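Local coordinates for Hcp protein (Burkholderia pseudomallei K96243, PDB 3WX6) that forms hexameric rings that probably stack into the tube of the type VI secretion system, at residues 79-84 against 112-117. Numbering follows the deposited sequence.
Sequences REMMEE and KVLITH
A bend at chi3 (71°) in R79 and an L114 side chain with CG opposite its own backbone N (chi1 -167°) bring these two residues together: CD2 of L114 lies over one face of the guanidinium, 3.5 Å from NH2 of R79. The other leucine methyl, CD1, reaches back to the R79 backbone, 3.7 Å from its carbonyl O, so the leucine fork meets both ends of the arginine. M81, a selenomethionine like M82, crosses L114 at about a right angle, with SE 3.9 Å from CD1 of L114, and its CE ends against the backbone O of K112. On M82, CG packs on CG1 of V113 at 3.5 Å, while a nearly straight backbone hydrogen bond (171°) runs from N of M82 to O of V113, 3.0 Å long.

In the Hcp beta-barrel fold this contact joins two sheets: 79-84 leads from helix 69-78 into strand 82-87, and 112-117 enters strand 114-120 of the other sheet. M82 and I115 both touch A75 of that helix, while V113 touches F146 of strand 142-148. The R79 guanidinium also donates to the carbonyls of P42 and A43 of the second subunit, whose A43 packs on L114 as well, which places this pair at the subunit interface.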
loop_
_atom_site.group_PDB
_atom_site.type_symbol
_atom_site.label_atom_id
_atom_site.label_comp_id
_atom_site.label_asym_id
_atom_site.label_seq_id
_atom_site.Cartn_x
_atom_site.Cartn_y
_atom_site.Cartn_z
ATOM N N ARG A 79 23.521 -19.911 17.886
ATOM C CA ARG A 79 23.281 -19.059 19.049
ATOM C C ARG A 79 24.604 -18.543 19.625
ATOM O O ARG A 79 24.776 -18.477 20.844
ATOM C CB ARG A 79 22.489 -19.820 20.122
ATOM C CG ARG A 79 21.009 -20.013 19.796
ATOM C CD ARG A 79 20.226 -20.643 20.953
ATOM N NE ARG A 79 20.055 -19.716 22.069
ATOM C CZ ARG A 79 19.097 -18.793 22.133
ATOM N NH1 ARG A 79 18.222 -18.669 21.143
ATOM N NH2 ARG A 79 19.014 -17.990 23.186
ATOM N N GLU A 80 25.532 -18.187 18.739
ATOM C CA GLU A 80 26.832 -17.635 19.127
ATOM C C GLU A 80 26.705 -16.195 19.614
ATOM O O GLU A 80 26.115 -15.353 18.931
ATOM C CB GLU A 80 27.813 -17.695 17.942
ATOM C CG GLU A 80 29.173 -17.040 18.184
ATOM C CD GLU A 80 30.016 -16.945 16.913
ATOM O OE1 GLU A 80 31.151 -16.427 16.981
ATOM O OE2 GLU A 80 29.594 -17.480 15.865
HETATM N N MSE A 81 27.262 -15.908 20.787
HETATM C CA MSE A 81 27.209 -14.557 21.332
HETATM C C MSE A 81 28.231 -13.663 20.649
HETATM O O MSE A 81 29.369 -14.069 20.411
HETATM C CB MSE A 81 27.455 -14.565 22.846
HETATM C CG MSE A 81 26.466 -13.733 23.671
HETATM SE SE MSE A 81 24.695 -14.541 23.785
HETATM C CE MSE A 81 23.770 -13.178 24.822
HETATM N N MSE A 82 27.818 -12.445 20.330
HETATM C CA MSE A 82 28.747 -11.437 19.858
HETATM C C MSE A 82 29.567 -10.941 21.034
HETATM O O MSE A 82 29.007 -10.496 22.038
HETATM C CB MSE A 82 28.003 -10.277 19.204
HETATM C CG MSE A 82 27.066 -10.674 18.081
HETATM SE SE MSE A 82 27.971 -11.393 16.525
HETATM C CE MSE A 82 27.887 -13.278 16.999
ATOM N N GLU A 83 30.888 -11.019 20.920
ATOM C CA GLU A 83 31.757 -10.582 22.006
ATOM C C GLU A 83 31.933 -9.067 22.006
ATOM O O GLU A 83 31.948 -8.440 23.065
ATOM C CB GLU A 83 33.123 -11.270 21.903
ATOM C CG GLU A 83 33.778 -11.582 23.244
ATOM C CD GLU A 83 35.106 -12.302 23.077
ATOM O OE1 GLU A 83 35.565 -12.418 21.921
ATOM O OE2 GLU A 83 35.688 -12.757 24.087
ATOM N N GLU A 84 32.089 -8.491 20.818
ATOM C CA GLU A 84 32.002 -7.046 20.636
ATOM C C GLU A 84 30.952 -6.698 19.579
ATOM O O GLU A 84 30.902 -7.307 18.513
ATOM C CB GLU A 84 33.367 -6.447 20.272
ATOM C CG GLU A 84 33.312 -4.965 19.925
ATOM C CD GLU A 84 34.646 -4.409 19.466
ATOM O OE1 GLU A 84 35.536 -5.205 19.089
ATOM O OE2 GLU A 84 34.804 -3.169 19.485
ATOM N N LYS A 112 25.608 -8.491 25.345
ATOM C CA LYS A 112 24.819 -9.708 25.236
ATOM C C LYS A 112 24.094 -9.749 23.900
ATOM O O LYS A 112 22.882 -9.952 23.846
ATOM C CB LYS A 112 23.819 -9.799 26.392
ATOM C CG LYS A 112 24.471 -9.960 27.758
ATOM C CD LYS A 112 23.424 -10.197 28.826
ATOM C CE LYS A 112 24.041 -10.236 30.210
ATOM N NZ LYS A 112 22.997 -10.144 31.268
ATOM N N VAL A 113 24.840 -9.538 22.822
ATOM C CA VAL A 113 24.237 -9.488 21.497
ATOM C C VAL A 113 24.024 -10.881 20.939
ATOM O O VAL A 113 24.931 -11.707 20.915
ATOM C CB VAL A 113 25.091 -8.675 20.512
ATOM C CG1 VAL A 113 24.429 -8.622 19.150
ATOM C CG2 VAL A 113 25.285 -7.281 21.046
ATOM N N LEU A 114 22.794 -11.133 20.509
ATOM C CA LEU A 114 22.408 -12.405 19.922
ATOM C C LEU A 114 21.675 -12.136 18.629
ATOM O O LEU A 114 20.744 -11.329 18.592
ATOM C CB LEU A 114 21.515 -13.213 20.870
ATOM C CG LEU A 114 21.277 -14.694 20.534
ATOM C CD1 LEU A 114 22.519 -15.546 20.740
ATOM C CD2 LEU A 114 20.104 -15.249 21.334
ATOM N N ILE A 115 22.077 -12.833 17.573
ATOM C CA ILE A 115 21.399 -12.691 16.298
ATOM C C ILE A 115 20.088 -13.449 16.403
ATOM O O ILE A 115 20.070 -14.619 16.790
ATOM C CB ILE A 115 22.256 -13.221 15.126
ATOM C CG1 ILE A 115 23.656 -12.601 15.178
ATOM C CG2 ILE A 115 21.614 -12.889 13.797
ATOM C CD1 ILE A 115 24.562 -13.012 14.033
ATOM N N THR A 116 18.987 -12.778 16.084
ATOM C CA THR A 116 17.675 -13.384 16.259
ATOM C C THR A 116 16.952 -13.603 14.941
ATOM O O THR A 116 16.043 -14.427 14.866
ATOM C CB THR A 116 16.783 -12.535 17.175
ATOM O OG1 THR A 116 16.934 -11.144 16.856
ATOM C CG2 THR A 116 17.161 -12.776 18.636
ATOM N N HIS A 117 17.346 -12.871 13.903
ATOM C CA HIS A 117 16.701 -13.035 12.608
ATOM C C HIS A 117 17.578 -12.586 11.439
ATOM O O HIS A 117 18.435 -11.719 11.591
ATOM C CB HIS A 117 15.387 -12.266 12.578
ATOM C CG HIS A 117 14.409 -12.798 11.573
ATOM N ND1 HIS A 117 13.536 -13.813 11.865
ATOM C CD2 HIS A 117 14.185 -12.451 10.285
ATOM C CE1 HIS A 117 12.795 -14.073 10.795
ATOM N NE2 HIS A 117 13.170 -13.263 9.827
#